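Local coordinates for SusD homolog (Bacteroides ovatus, PDB 4F53), which probably binds glycans, perhaps mucin O-glycans, at the bacterial cell surface as a SusD-family outer-membrane lipoprotein, at residues Trp71-Thr77 with Gly308-Tyr314; Arg262-Thr268 with Tyr302-Arg307; Gly466-Asn470 with Asp509-Thr513. All coordinates share one frame; numbering follows the deposited sequence.

Interaction 1. Residues Trp71-Thr77 with Gly308-Tyr314; sequences WSGRYAT and GILQGQY
Arg74 reaches across to Gly308-Tyr314 and takes the carbonyl oxygen of Ile309 between the two terminal nitrogens of its guanidinium group. Arg74 NH2 lies 2.7 Å and Arg74 NH1 2.9 Å from Ile309 O; the grip is end-on, by NH1 and NH2, with the acceptor in the guanidinium plane, and one oxygen receives both N-H groups. NH1 also donates to the side-chain amide of Gln311, with Arg74 NH1 and Gln311 OE1 3.1 Å apart; here the donor is in the carbonyl plane of the amide, but OE1 is tilted 28° from the guanidinium. A bend at chi3 (-47°) turns the end of the arginine chain to these acceptors. Arg74 NE forms a salt bridge with Asp64, and a water held by Arg74 NH2 accepts as well from Gly308 N.

Both segments are irregular loops of the SusD/RagB fold, one following strand 62-64 and the other preceding strand 332-335, with a type II turn from Leu310 to Gln313 in the second. Gln311 NE2 donates to Gly68 O, fixing which way round the amide lies, while OE1 approaches the edge of the Trp71 indole at CE3. Over one guanidinium face stands Tyr314 OH, 3.3 Å from Arg74 NH2 at an angle too poor for a hydrogen bond; the hydroxyl is weakly bonded to Asp64 O instead. Thr77 OG1, whose partner in its own loop is Asn79, accepts from a second water that takes the backbone N-H of Gln311. The methyl Thr77 CG2 rests 3.3 Å from Gly308 O.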
ATOM      1  N   TRP A  71      -6.132  -6.437 -23.135  1.00 48.48           N
ATOM      2  CA  TRP A  71      -5.973  -7.159 -21.871  1.00 45.39           C
ATOM      3  C   TRP A  71      -7.008  -8.285 -21.802  1.00 49.88           C
ATOM      4  O   TRP A  71      -8.197  -8.034 -22.006  1.00 50.11           O
ATOM      5  CB  TRP A  71      -6.096  -6.215 -20.661  1.00 41.16           C
ATOM      6  CG  TRP A  71      -5.032  -5.152 -20.572  1.00 39.87           C
ATOM      7  CD1 TRP A  71      -3.810  -5.149 -21.185  1.00 42.76           C
ATOM      8  CD2 TRP A  71      -5.059  -3.989 -19.720  1.00 37.62           C
ATOM      9  NE1 TRP A  71      -3.096  -4.031 -20.814  1.00 41.57           N
ATOM     10  CE2 TRP A  71      -3.838  -3.301 -19.914  1.00 41.67           C
ATOM     11  CE3 TRP A  71      -6.014  -3.442 -18.855  1.00 36.89           C
ATOM     12  CZ2 TRP A  71      -3.550  -2.100 -19.262  1.00 39.60           C
ATOM     13  CZ3 TRP A  71      -5.724  -2.258 -18.201  1.00 37.70           C
ATOM     14  CH2 TRP A  71      -4.511  -1.595 -18.406  1.00 38.15           C
ATOM     15  N   SER A  72      -6.552  -9.536 -21.580  1.00 46.86           N
ATOM     16  CA  SER A  72      -7.428 -10.713 -21.485  1.00 47.51           C
ATOM     17  C   SER A  72      -8.199 -10.684 -20.145  1.00 51.40           C
ATOM     18  O   SER A  72      -9.350 -11.124 -20.060  1.00 52.72           O
ATOM     19  CB  SER A  72      -6.611 -11.994 -21.609  1.00 51.60           C
ATOM     20  OG  SER A  72      -5.699 -12.126 -20.525  1.00 59.67           O
ATOM     21  N   GLY A  73      -7.552 -10.143 -19.122  1.00 44.13           N
ATOM     22  CA  GLY A  73      -8.105  -9.999 -17.785  1.00 42.11           C
ATOM     23  C   GLY A  73      -7.230  -9.097 -16.956  1.00 43.93           C
ATOM     24  O   GLY A  73      -6.202  -8.610 -17.446  1.00 43.92           O
ATOM     25  N   ARG A  74      -7.642  -8.841 -15.708  1.00 37.45           N
ATOM     26  CA  ARG A  74      -6.907  -7.951 -14.803  1.00 34.88           C
ATOM     27  C   ARG A  74      -6.889  -8.502 -13.381  1.00 36.78           C
ATOM     28  O   ARG A  74      -7.674  -9.388 -13.054  1.00 36.55           O
ATOM     29  CB  ARG A  74      -7.549  -6.537 -14.795  1.00 31.29           C
ATOM     30  CG  ARG A  74      -7.737  -5.868 -16.166  1.00 36.56           C
ATOM     31  CD  ARG A  74      -8.008  -4.365 -16.071  1.00 36.49           C
ATOM     32  NE  ARG A  74      -9.019  -4.015 -15.068  1.00 34.32           N
ATOM     33  CZ  ARG A  74     -10.334  -4.129 -15.236  1.00 46.03           C
ATOM     34  NH1 ARG A  74     -10.827  -4.600 -16.374  1.00 31.63           N
ATOM     35  NH2 ARG A  74     -11.165  -3.772 -14.270  1.00 36.41           N
ATOM     36  N   TYR A  75      -6.018  -7.961 -12.526  1.00 33.52           N
ATOM     37  CA  TYR A  75      -5.995  -8.321 -11.111  1.00 32.81           C
ATOM     38  C   TYR A  75      -7.354  -7.981 -10.461  1.00 38.38           C
ATOM     39  O   TYR A  75      -7.896  -8.795  -9.723  1.00 39.07           O
ATOM     40  CB  TYR A  75      -4.867  -7.591 -10.357  1.00 31.77           C
ATOM     41  CG  TYR A  75      -3.471  -7.739 -10.928  1.00 33.17           C
ATOM     42  CD1 TYR A  75      -2.731  -8.904 -10.722  1.00 35.24           C
ATOM     43  CD2 TYR A  75      -2.832  -6.663 -11.539  1.00 33.32           C
ATOM     44  CE1 TYR A  75      -1.415  -9.019 -11.184  1.00 36.49           C
ATOM     45  CE2 TYR A  75      -1.506  -6.754 -11.977  1.00 33.08           C
ATOM     46  CZ  TYR A  75      -0.802  -7.935 -11.801  1.00 39.39           C
ATOM     47  OH  TYR A  75       0.496  -8.011 -12.259  1.00 34.53           O
ATOM     48  N   ALA A  76      -7.906  -6.787 -10.782  1.00 36.45           N
ATOM     49  CA  ALA A  76      -9.158  -6.255 -10.250  1.00 36.43           C
ATOM     50  C   ALA A  76     -10.327  -7.211 -10.431  1.00 42.43           C
ATOM     51  O   ALA A  76     -11.132  -7.341  -9.513  1.00 41.43           O
ATOM     52  CB  ALA A  76      -9.481  -4.914 -10.901  1.00 36.63           C
ATOM     53  N   THR A  77     -10.425  -7.878 -11.599  1.00 39.83           N
ATOM     54  CA  THR A  77     -11.531  -8.800 -11.876  1.00 39.67           C
ATOM     55  C   THR A  77     -11.121 -10.266 -11.556  1.00 41.29           C
ATOM     56  O   THR A  77     -11.872 -11.185 -11.829  1.00 41.58           O
ATOM     57  CB  THR A  77     -12.058  -8.585 -13.316  1.00 43.12           C
ATOM     58  OG1 THR A  77     -10.972  -8.660 -14.243  1.00 40.95           O
ATOM     59  CG2 THR A  77     -12.767  -7.255 -13.466  1.00 35.90           C
ATOM     60  N   GLY A 308     -13.283  -2.974 -10.782  1.00 31.48           N
ATOM     61  CA  GLY A 308     -13.686  -4.307 -11.193  1.00 32.23           C
ATOM     62  C   GLY A 308     -14.642  -4.391 -12.364  1.00 37.32           C
ATOM     63  O   GLY A 308     -15.345  -5.394 -12.500  1.00 38.05           O
ATOM     64  N   ILE A 309     -14.679  -3.365 -13.224  1.00 34.50           N
ATOM     65  CA  ILE A 309     -15.488  -3.423 -14.456  1.00 35.64           C
ATOM     66  C   ILE A 309     -14.755  -4.394 -15.401  1.00 40.21           C
ATOM     67  O   ILE A 309     -13.539  -4.286 -15.554  1.00 39.17           O
ATOM     68  CB  ILE A 309     -15.725  -2.025 -15.094  1.00 37.33           C
ATOM     69  CG1 ILE A 309     -16.546  -1.099 -14.157  1.00 36.66           C
ATOM     70  CG2 ILE A 309     -16.374  -2.164 -16.487  1.00 35.90           C
ATOM     71  CD1 ILE A 309     -16.525   0.410 -14.558  1.00 31.03           C
ATOM     72  N   LEU A 310     -15.459  -5.380 -15.953  1.00 39.65           N
ATOM     73  CA  LEU A 310     -14.832  -6.370 -16.822  1.00 40.88           C
ATOM     74  C   LEU A 310     -14.315  -5.700 -18.068  1.00 46.91           C
ATOM     75  O   LEU A 310     -14.981  -4.817 -18.620  1.00 47.96           O
ATOM     76  CB  LEU A 310     -15.821  -7.504 -17.196  1.00 42.18           C
ATOM     77  CG  LEU A 310     -15.221  -8.829 -17.721  1.00 47.18           C
ATOM     78  CD1 LEU A 310     -14.678  -9.709 -16.568  1.00 46.20           C
ATOM     79  CD2 LEU A 310     -16.273  -9.642 -18.483  1.00 47.90           C
ATOM     80  N   GLN A 311     -13.116  -6.113 -18.503  1.00 44.10           N
ATOM     81  CA  GLN A 311     -12.512  -5.646 -19.746  1.00 45.00           C
ATOM     82  C   GLN A 311     -13.500  -5.911 -20.876  1.00 49.66           C
ATOM     83  O   GLN A 311     -14.034  -7.021 -20.973  1.00 51.44           O
ATOM     84  CB  GLN A 311     -11.169  -6.360 -19.987  1.00 46.32           C
ATOM     85  CG  GLN A 311     -10.247  -5.627 -20.948  1.00 55.11           C
ATOM     86  CD  GLN A 311      -9.597  -4.381 -20.391  1.00 52.97           C
ATOM     87  OE1 GLN A 311      -9.598  -4.113 -19.187  1.00 45.19           O
ATOM     88  NE2 GLN A 311      -9.046  -3.564 -21.282  1.00 38.78           N
ATOM     89  N   GLY A 312     -13.808  -4.860 -21.634  1.00 45.45           N
ATOM     90  CA  GLY A 312     -14.754  -4.903 -22.741  1.00 45.38           C
ATOM     91  C   GLY A 312     -16.163  -4.493 -22.361  1.00 49.84           C
ATOM     92  O   GLY A 312     -17.040  -4.477 -23.221  1.00 52.05           O
ATOM     93  N   GLN A 313     -16.408  -4.156 -21.080  1.00 45.88           N
ATOM     94  CA  GLN A 313     -17.750  -3.813 -20.586  1.00 45.26           C
ATOM     95  C   GLN A 313     -17.805  -2.435 -19.937  1.00 46.36           C
ATOM     96  O   GLN A 313     -18.562  -2.217 -18.992  1.00 45.13           O
ATOM     97  CB  GLN A 313     -18.245  -4.887 -19.607  1.00 45.89           C
ATOM     98  CG  GLN A 313     -18.498  -6.210 -20.316  1.00 53.49           C
ATOM     99  CD  GLN A 313     -18.997  -7.309 -19.427  1.00 61.99           C
ATOM    100  OE1 GLN A 313     -18.992  -7.225 -18.196  1.00 53.93           O
ATOM    101  NE2 GLN A 313     -19.429  -8.390 -20.043  1.00 54.51           N
ATOM    102  N   TYR A 314     -17.021  -1.496 -20.475  1.00 41.60           N
ATOM    103  CA  TYR A 314     -16.978  -0.113 -19.998  1.00 39.32           C
ATOM    104  C   TYR A 314     -17.898   0.763 -20.790  1.00 43.98           C
ATOM    105  O   TYR A 314     -17.999   0.598 -22.015  1.00 41.94           O
ATOM    106  CB  TYR A 314     -15.567   0.458 -20.152  1.00 38.41           C
ATOM    107  CG  TYR A 314     -14.570  -0.029 -19.134  1.00 38.26           C
ATOM    108  CD1 TYR A 314     -13.823  -1.188 -19.358  1.00 40.98           C
ATOM    109  CD2 TYR A 314     -14.324   0.692 -17.974  1.00 36.67           C
ATOM    110  CE1 TYR A 314     -12.898  -1.642 -18.418  1.00 40.17           C
ATOM    111  CE2 TYR A 314     -13.402   0.252 -17.032  1.00 36.50           C
ATOM    112  CZ  TYR A 314     -12.688  -0.911 -17.262  1.00 40.39           C
ATOM    113  OH  TYR A 314     -11.765  -1.322 -16.357  1.00 38.31           O
TER
HETATM  114  O   HOH W   1     -10.931  -2.029 -11.787  1.00 35.42           O
HETATM  115  O   HOH W   2     -11.245  -8.014 -17.040  1.00 36.15           O

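Interaction 2. Residues Arg262-Thr268 with Tyr302-Arg307; sequences RISADLT and YVGLRR
Gly304 packs its backbone directly against the junction at Ile263-Ala265, where strand 261-263 passes into helix 265-273. A single beta bridge joins Ser264 to Leu305: Leu305 N donates to Ile263 O at 2.8 Å, and Ala265 N to Leu305 O at 2.8 Å. Ser264 is the N-cap of the helix, its OG accepting from Leu267 N and hydrogen-bonded to Gly60 O. This part is tight: the glycine backbone lies against the Ile263 and Ser264 carbonyls and Ala265 N, where a side chain would run into them, and Gly304 CA-H points almost straight at Ser264 O. One helical turn on, Thr268 OG1 accepts a hydrogen bond from Gly304 N.

Packing is looser at partly exposed Tyr302 and Val303, the tyrosine ring leading off to helix 279-282, and at Arg306, whose side chain points away.

A second firm point is the buried Asp266-Arg307 salt bridge. Asp266 OD2 also accepts from Met458 N, a water links OD1 to Arg307 N, and Arg307 NH1 bonds to Ala57 O and to a glycerol probably from the crystallisation liquor. A bend at chi3 (-64°) brings Arg307 NE 2.7 Å from Asp266 OD1, which lies in the guanidinium plane, and Arg307 NH2 3.1 Å from Asp266 OD2, both oxygens being approached from above the carboxylate plane.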
ATOM      1  N   ARG A 262      -8.260   5.590 -13.335  1.00 29.43           N
ATOM      2  CA  ARG A 262      -9.077   6.700 -12.837  1.00 29.04           C
ATOM      3  C   ARG A 262      -9.223   6.531 -11.333  1.00 31.60           C
ATOM      4  O   ARG A 262      -8.889   5.470 -10.805  1.00 31.43           O
ATOM      5  CB  ARG A 262     -10.454   6.768 -13.549  1.00 29.15           C
ATOM      6  CG  ARG A 262     -10.379   7.349 -14.981  1.00 32.45           C
ATOM      7  CD  ARG A 262      -9.936   8.801 -14.935  1.00 32.77           C
ATOM      8  NE  ARG A 262      -9.793   9.433 -16.242  1.00 34.73           N
ATOM      9  CZ  ARG A 262      -8.643   9.548 -16.904  1.00 44.86           C
ATOM     10  NH1 ARG A 262      -7.540   8.984 -16.431  1.00 32.71           N
ATOM     11  NH2 ARG A 262      -8.595  10.199 -18.056  1.00 36.16           N
ATOM     12  N   ILE A 263      -9.690   7.569 -10.632  1.00 30.24           N
ATOM     13  CA  ILE A 263      -9.940   7.473  -9.178  1.00 29.52           C
ATOM     14  C   ILE A 263     -11.127   6.515  -8.987  1.00 32.25           C
ATOM     15  O   ILE A 263     -12.058   6.521  -9.806  1.00 31.45           O
ATOM     16  CB  ILE A 263     -10.211   8.890  -8.579  1.00 32.52           C
ATOM     17  CG1 ILE A 263      -8.995   9.823  -8.754  1.00 31.79           C
ATOM     18  CG2 ILE A 263     -10.683   8.853  -7.093  1.00 33.49           C
ATOM     19  CD1 ILE A 263      -7.679   9.376  -8.071  1.00 23.12           C
ATOM     20  N   SER A 264     -11.095   5.701  -7.935  1.00 27.92           N
ATOM     21  CA  SER A 264     -12.176   4.767  -7.612  1.00 27.76           C
ATOM     22  C   SER A 264     -13.415   5.495  -7.123  1.00 31.85           C
ATOM     23  O   SER A 264     -13.343   6.590  -6.531  1.00 31.32           O
ATOM     24  CB  SER A 264     -11.728   3.784  -6.532  1.00 30.60           C
ATOM     25  OG  SER A 264     -11.576   4.438  -5.285  1.00 31.24           O
ATOM     26  N   ALA A 265     -14.554   4.857  -7.338  1.00 28.23           N
ATOM     27  CA  ALA A 265     -15.848   5.346  -6.884  1.00 28.40           C
ATOM     28  C   ALA A 265     -15.889   5.357  -5.321  1.00 32.54           C
ATOM     29  O   ALA A 265     -16.493   6.251  -4.732  1.00 32.60           O
ATOM     30  CB  ALA A 265     -16.950   4.467  -7.452  1.00 29.67           C
ATOM     31  N   ASP A 266     -15.192   4.394  -4.664  1.00 28.83           N
ATOM     32  CA  ASP A 266     -15.109   4.288  -3.206  1.00 29.70           C
ATOM     33  C   ASP A 266     -14.473   5.539  -2.566  1.00 32.20           C
ATOM     34  O   ASP A 266     -15.011   6.074  -1.606  1.00 33.90           O
ATOM     35  CB  ASP A 266     -14.297   3.030  -2.795  1.00 31.66           C
ATOM     36  CG  ASP A 266     -14.691   1.780  -3.560  1.00 38.27           C
ATOM     37  OD1 ASP A 266     -14.336   1.678  -4.756  1.00 40.74           O
ATOM     38  OD2 ASP A 266     -15.392   0.943  -2.989  1.00 41.54           O
ATOM     39  N   LEU A 267     -13.344   5.993  -3.105  1.00 26.92           N
ATOM     40  CA  LEU A 267     -12.611   7.138  -2.595  1.00 28.56           C
ATOM     41  C   LEU A 267     -13.440   8.427  -2.707  1.00 34.85           C
ATOM     42  O   LEU A 267     -13.478   9.179  -1.741  1.00 35.50           O
ATOM     43  CB  LEU A 267     -11.260   7.255  -3.330  1.00 29.01           C
ATOM     44  CG  LEU A 267     -10.137   8.092  -2.715  1.00 33.67           C
ATOM     45  CD1 LEU A 267      -9.784   7.661  -1.289  1.00 32.42           C
ATOM     46  CD2 LEU A 267      -8.908   8.011  -3.563  1.00 34.29           C
ATOM     47  N   THR A 268     -14.156   8.656  -3.830  1.00 31.34           N
ATOM     48  CA  THR A 268     -14.994   9.845  -3.935  1.00 30.95           C
ATOM     49  C   THR A 268     -16.267   9.694  -3.051  1.00 36.18           C
ATOM     50  O   THR A 268     -16.744  10.700  -2.537  1.00 35.93           O
ATOM     51  CB  THR A 268     -15.301  10.233  -5.400  1.00 36.22           C
ATOM     52  OG1 THR A 268     -15.992   9.172  -6.049  1.00 37.05           O
ATOM     53  CG2 THR A 268     -14.023  10.608  -6.196  1.00 31.82           C
ATOM     54  N   TYR A 302     -16.764  15.601  -8.215  1.00 34.55           N
ATOM     55  CA  TYR A 302     -15.745  14.629  -7.791  1.00 33.29           C
ATOM     56  C   TYR A 302     -16.422  13.276  -7.803  1.00 37.42           C
ATOM     57  O   TYR A 302     -17.309  13.028  -6.976  1.00 38.00           O
ATOM     58  CB  TYR A 302     -15.168  14.962  -6.419  1.00 31.88           C
ATOM     59  CG  TYR A 302     -14.344  16.224  -6.413  1.00 31.93           C
ATOM     60  CD1 TYR A 302     -13.112  16.282  -7.070  1.00 33.19           C
ATOM     61  CD2 TYR A 302     -14.762  17.349  -5.707  1.00 32.27           C
ATOM     62  CE1 TYR A 302     -12.313  17.424  -7.012  1.00 29.08           C
ATOM     63  CE2 TYR A 302     -13.953  18.487  -5.618  1.00 31.90           C
ATOM     64  CZ  TYR A 302     -12.736  18.520  -6.284  1.00 36.82           C
ATOM     65  OH  TYR A 302     -11.955  19.647  -6.259  1.00 46.85           O
ATOM     66  N   VAL A 303     -16.119  12.454  -8.825  1.00 31.01           N
ATOM     67  CA  VAL A 303     -16.787  11.173  -8.971  1.00 29.34           C
ATOM     68  C   VAL A 303     -15.842  10.176  -9.659  1.00 33.23           C
ATOM     69  O   VAL A 303     -15.361  10.406 -10.770  1.00 33.11           O
ATOM     70  CB  VAL A 303     -18.172  11.299  -9.671  1.00 33.79           C
ATOM     71  CG1 VAL A 303     -18.078  11.914 -11.084  1.00 33.18           C
ATOM     72  CG2 VAL A 303     -18.923   9.964  -9.664  1.00 33.46           C
ATOM     73  N   GLY A 304     -15.571   9.091  -8.957  1.00 29.64           N
ATOM     74  CA  GLY A 304     -14.683   8.050  -9.435  1.00 29.08           C
ATOM     75  C   GLY A 304     -15.382   7.030 -10.295  1.00 35.48           C
ATOM     76  O   GLY A 304     -16.597   7.096 -10.510  1.00 36.66           O
ATOM     77  N   LEU A 305     -14.609   6.084 -10.798  1.00 31.38           N
ATOM     78  CA  LEU A 305     -15.131   5.004 -11.616  1.00 31.68           C
ATOM     79  C   LEU A 305     -15.217   3.721 -10.751  1.00 35.40           C
ATOM     80  O   LEU A 305     -14.421   3.529  -9.831  1.00 31.44           O
ATOM     81  CB  LEU A 305     -14.183   4.834 -12.823  1.00 31.35           C
ATOM     82  CG  LEU A 305     -14.498   3.793 -13.883  1.00 34.93           C
ATOM     83  CD1 LEU A 305     -15.760   4.153 -14.656  1.00 35.15           C
ATOM     84  CD2 LEU A 305     -13.329   3.648 -14.820  1.00 33.66           C
ATOM     85  N   ARG A 306     -16.204   2.868 -11.030  1.00 34.04           N
ATOM     86  CA  ARG A 306     -16.378   1.619 -10.319  1.00 34.36           C
ATOM     87  C   ARG A 306     -15.167   0.698 -10.574  1.00 37.48           C
ATOM     88  O   ARG A 306     -14.713   0.572 -11.725  1.00 37.06           O
ATOM     89  CB  ARG A 306     -17.689   0.939 -10.774  1.00 34.24           C
ATOM     90  CG  ARG A 306     -18.063  -0.334 -10.010  1.00 37.00           C
ATOM     91  CD  ARG A 306     -18.576  -0.042  -8.602  1.00 37.71           C
ATOM     92  NE  ARG A 306     -18.809  -1.282  -7.864  1.00 35.65           N
ATOM     93  CZ  ARG A 306     -19.964  -1.932  -7.843  1.00 47.27           C
ATOM     94  NH1 ARG A 306     -21.019  -1.450  -8.494  1.00 41.41           N
ATOM     95  NH2 ARG A 306     -20.074  -3.072  -7.186  1.00 35.29           N
ATOM     96  N   ARG A 307     -14.619   0.105  -9.498  1.00 32.87           N
ATOM     97  CA  ARG A 307     -13.509  -0.849  -9.617  1.00 31.72           C
ATOM     98  C   ARG A 307     -14.067  -2.203 -10.032  1.00 35.98           C
ATOM     99  O   ARG A 307     -15.194  -2.538  -9.646  1.00 36.17           O
ATOM    100  CB  ARG A 307     -12.731  -0.984  -8.301  1.00 27.09           C
ATOM    101  CG  ARG A 307     -12.017   0.273  -7.820  1.00 25.40           C
ATOM    102  CD  ARG A 307     -11.393   0.048  -6.443  1.00 33.66           C
ATOM    103  NE  ARG A 307     -12.450  -0.195  -5.454  1.00 29.88           N
ATOM    104  CZ  ARG A 307     -12.673  -1.354  -4.854  1.00 40.66           C
ATOM    105  NH1 ARG A 307     -11.826  -2.364  -5.012  1.00 28.91           N
ATOM    106  NH2 ARG A 307     -13.717  -1.498  -4.054  1.00 27.47           N
TER
HETATM  107  O   HOH W   3     -15.682   0.862  -6.787  1.00 27.19           O

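Interaction 3. Residues Gly466-Asn470 with Asp509-Thr513; sequences GGIVN and DTMAT
An ST turn at Thr510 shapes the segment that meets Ile468 and Val469 of the loop between helices 442-452 and 482-487. Thr510 OG1 accepts from Ala512 N at 3.1 Å, and its other partner is Arg507 O, so its hydroxyl is bonded within its own loop and makes no hydrogen bond across, meeting only a methyl group. Ile468 CG2 lies 3.7 Å from Thr510 CB and equally near OG1. That methyl is placed anti to the backbone N of Ile468, and it also lies 4.2 Å from Ala512 CB. The Ala512 methyl in turn sits 3.4 Å from the carbonyl oxygen Ile468 O.

Deeper in, Val469 CG2 touches Met511 CB at 3.7 Å and the selenium of this selenomethionine at 4.1 Å, the two side chains crossing at a slant. No hydrogen bond spans the two segments; the contact rests on van der Waals packing, with Ile468 at its exposed margin and Val469 and Met511 buried. Val469 is held from its own side, its N by Ser465 and its O by Asn463.

Around this pair, Met511 leans on Pro80 and Met478, Val469 on Tyr78 in the loop leading to helix 82-106, and Thr513 touches helix 489-502, the helix that precedes the 509-513 loop.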
ATOM      1  N   GLY A 466     -14.195 -17.232 -11.120  1.00 40.23           N
ATOM      2  CA  GLY A 466     -14.876 -18.514 -11.288  1.00 40.83           C
ATOM      3  C   GLY A 466     -15.428 -19.104 -10.001  1.00 45.00           C
ATOM      4  O   GLY A 466     -15.842 -20.259  -9.984  1.00 46.42           O
ATOM      5  N   GLY A 467     -15.423 -18.320  -8.916  1.00 40.66           N
ATOM      6  CA  GLY A 467     -15.927 -18.753  -7.620  1.00 40.63           C
ATOM      7  C   GLY A 467     -14.843 -18.873  -6.568  1.00 44.11           C
ATOM      8  O   GLY A 467     -15.133 -19.168  -5.397  1.00 41.26           O
ATOM      9  N   ILE A 468     -13.575 -18.637  -6.975  1.00 41.59           N
ATOM     10  CA  ILE A 468     -12.445 -18.713  -6.047  1.00 40.49           C
ATOM     11  C   ILE A 468     -12.532 -17.595  -5.017  1.00 45.30           C
ATOM     12  O   ILE A 468     -12.410 -17.857  -3.834  1.00 46.39           O
ATOM     13  CB  ILE A 468     -11.062 -18.700  -6.777  1.00 42.46           C
ATOM     14  CG1 ILE A 468     -10.885 -19.964  -7.662  1.00 44.67           C
ATOM     15  CG2 ILE A 468      -9.911 -18.545  -5.757  1.00 40.22           C
ATOM     16  CD1 ILE A 468      -9.496 -20.237  -8.159  1.00 54.33           C
ATOM     17  N   VAL A 469     -12.724 -16.354  -5.473  1.00 42.64           N
ATOM     18  CA  VAL A 469     -12.721 -15.159  -4.637  1.00 40.14           C
ATOM     19  C   VAL A 469     -14.145 -14.810  -4.165  1.00 45.37           C
ATOM     20  O   VAL A 469     -15.076 -14.685  -4.964  1.00 44.57           O
ATOM     21  CB  VAL A 469     -12.052 -13.976  -5.395  1.00 41.59           C
ATOM     22  CG1 VAL A 469     -12.120 -12.683  -4.594  1.00 38.64           C
ATOM     23  CG2 VAL A 469     -10.606 -14.301  -5.757  1.00 41.51           C
ATOM     24  N   ASN A 470     -14.287 -14.665  -2.857  1.00 43.39           N
ATOM     25  CA  ASN A 470     -15.517 -14.230  -2.207  1.00 44.89           C
ATOM     26  C   ASN A 470     -15.638 -12.707  -2.374  1.00 49.60           C
ATOM     27  O   ASN A 470     -14.669 -11.991  -2.123  1.00 49.52           O
ATOM     28  CB  ASN A 470     -15.497 -14.623  -0.722  1.00 47.85           C
ATOM     29  CG  ASN A 470     -16.619 -14.020   0.070  1.00 69.25           C
ATOM     30  OD1 ASN A 470     -16.472 -12.950   0.658  1.00 73.60           O
ATOM     31  ND2 ASN A 470     -17.777 -14.657   0.057  1.00 57.38           N
ATOM     32  N   ASP A 509      -3.408 -22.735  -2.944  1.00 43.63           N
ATOM     33  CA  ASP A 509      -2.576 -21.681  -3.520  1.00 41.92           C
ATOM     34  C   ASP A 509      -3.451 -20.838  -4.431  1.00 47.17           C
ATOM     35  O   ASP A 509      -3.369 -20.925  -5.663  1.00 47.67           O
ATOM     36  CB  ASP A 509      -1.348 -22.259  -4.253  1.00 44.47           C
ATOM     37  CG  ASP A 509      -0.404 -21.218  -4.824  1.00 45.33           C
ATOM     38  OD1 ASP A 509      -0.428 -20.050  -4.341  1.00 43.97           O
ATOM     39  OD2 ASP A 509       0.349 -21.556  -5.749  1.00 49.70           O
ATOM     40  N   THR A 510      -4.341 -20.047  -3.807  1.00 42.25           N
ATOM     41  CA  THR A 510      -5.267 -19.197  -4.535  1.00 40.94           C
ATOM     42  C   THR A 510      -5.284 -17.799  -3.907  1.00 43.68           C
ATOM     43  O   THR A 510      -4.642 -17.556  -2.879  1.00 42.84           O
ATOM     44  CB  THR A 510      -6.690 -19.807  -4.559  1.00 47.94           C
ATOM     45  OG1 THR A 510      -7.322 -19.616  -3.309  1.00 45.36           O
ATOM     46  CG2 THR A 510      -6.743 -21.291  -4.964  1.00 47.07           C
HETATM   47  N   MSE A 511      -6.086 -16.912  -4.495  1.00 37.73           N
HETATM   48  CA  MSE A 511      -6.304 -15.562  -4.003  1.00 35.94           C
HETATM   49  C   MSE A 511      -7.156 -15.530  -2.723  1.00 39.65           C
HETATM   50  O   MSE A 511      -7.225 -14.495  -2.067  1.00 39.07           O
HETATM   51  CB  MSE A 511      -7.010 -14.747  -5.085  1.00 37.41           C
HETATM   52  CG  MSE A 511      -6.101 -14.335  -6.223  1.00 44.22           C
HETATM   53 SE   MSE A 511      -7.080 -13.146  -7.418  0.75 51.87          SE
HETATM   54  CE  MSE A 511      -5.678 -12.817  -8.776  1.00 49.18           C
ATOM     55  N   ALA A 512      -7.794 -16.662  -2.358  1.00 36.09           N
ATOM     56  CA  ALA A 512      -8.750 -16.755  -1.261  1.00 32.84           C
ATOM     57  C   ALA A 512      -8.105 -17.094   0.061  1.00 37.60           C
ATOM     58  O   ALA A 512      -8.720 -16.840   1.112  1.00 36.10           O
ATOM     59  CB  ALA A 512      -9.822 -17.778  -1.608  1.00 33.55           C
ATOM     60  N   THR A 513      -6.876 -17.664   0.027  1.00 34.74           N
ATOM     61  CA  THR A 513      -6.170 -18.062   1.239  1.00 34.34           C
ATOM     62  C   THR A 513      -5.644 -16.867   2.001  1.00 36.69           C
ATOM     63  O   THR A 513      -5.057 -15.965   1.417  1.00 35.12           O
ATOM     64  CB  THR A 513      -5.042 -19.064   0.938  1.00 39.63           C
ATOM     65  OG1 THR A 513      -5.646 -20.237   0.444  1.00 39.49           O
ATOM     66  CG2 THR A 513      -4.207 -19.452   2.179  1.00 32.07           C
TER

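In the fold
Interaction 2 is the buried contact of the three; interactions 1 and 3 are partly buried, the last with an exposed isoleucine at its edge. Along the chain, interaction 2 is nested within the loop closed by interaction 1. Residues 302-307 run straight on into 308-314, and the two contacts touch where Tyr314 CE2 packs on Leu305 CD2 at 4.1 Å. Both rely on an arginine: across the contact Arg74 binds a backbone carbonyl and an amide, its carboxylate partner lying outside the two segments, whereas Arg307 meets a carboxylate of the facing segment, where backbone bonds also tie a strand-helix junction. Interaction 3, centred about 17 Å from the centre of interaction 1, is apolar across its segments and joins two loops near the C-terminus.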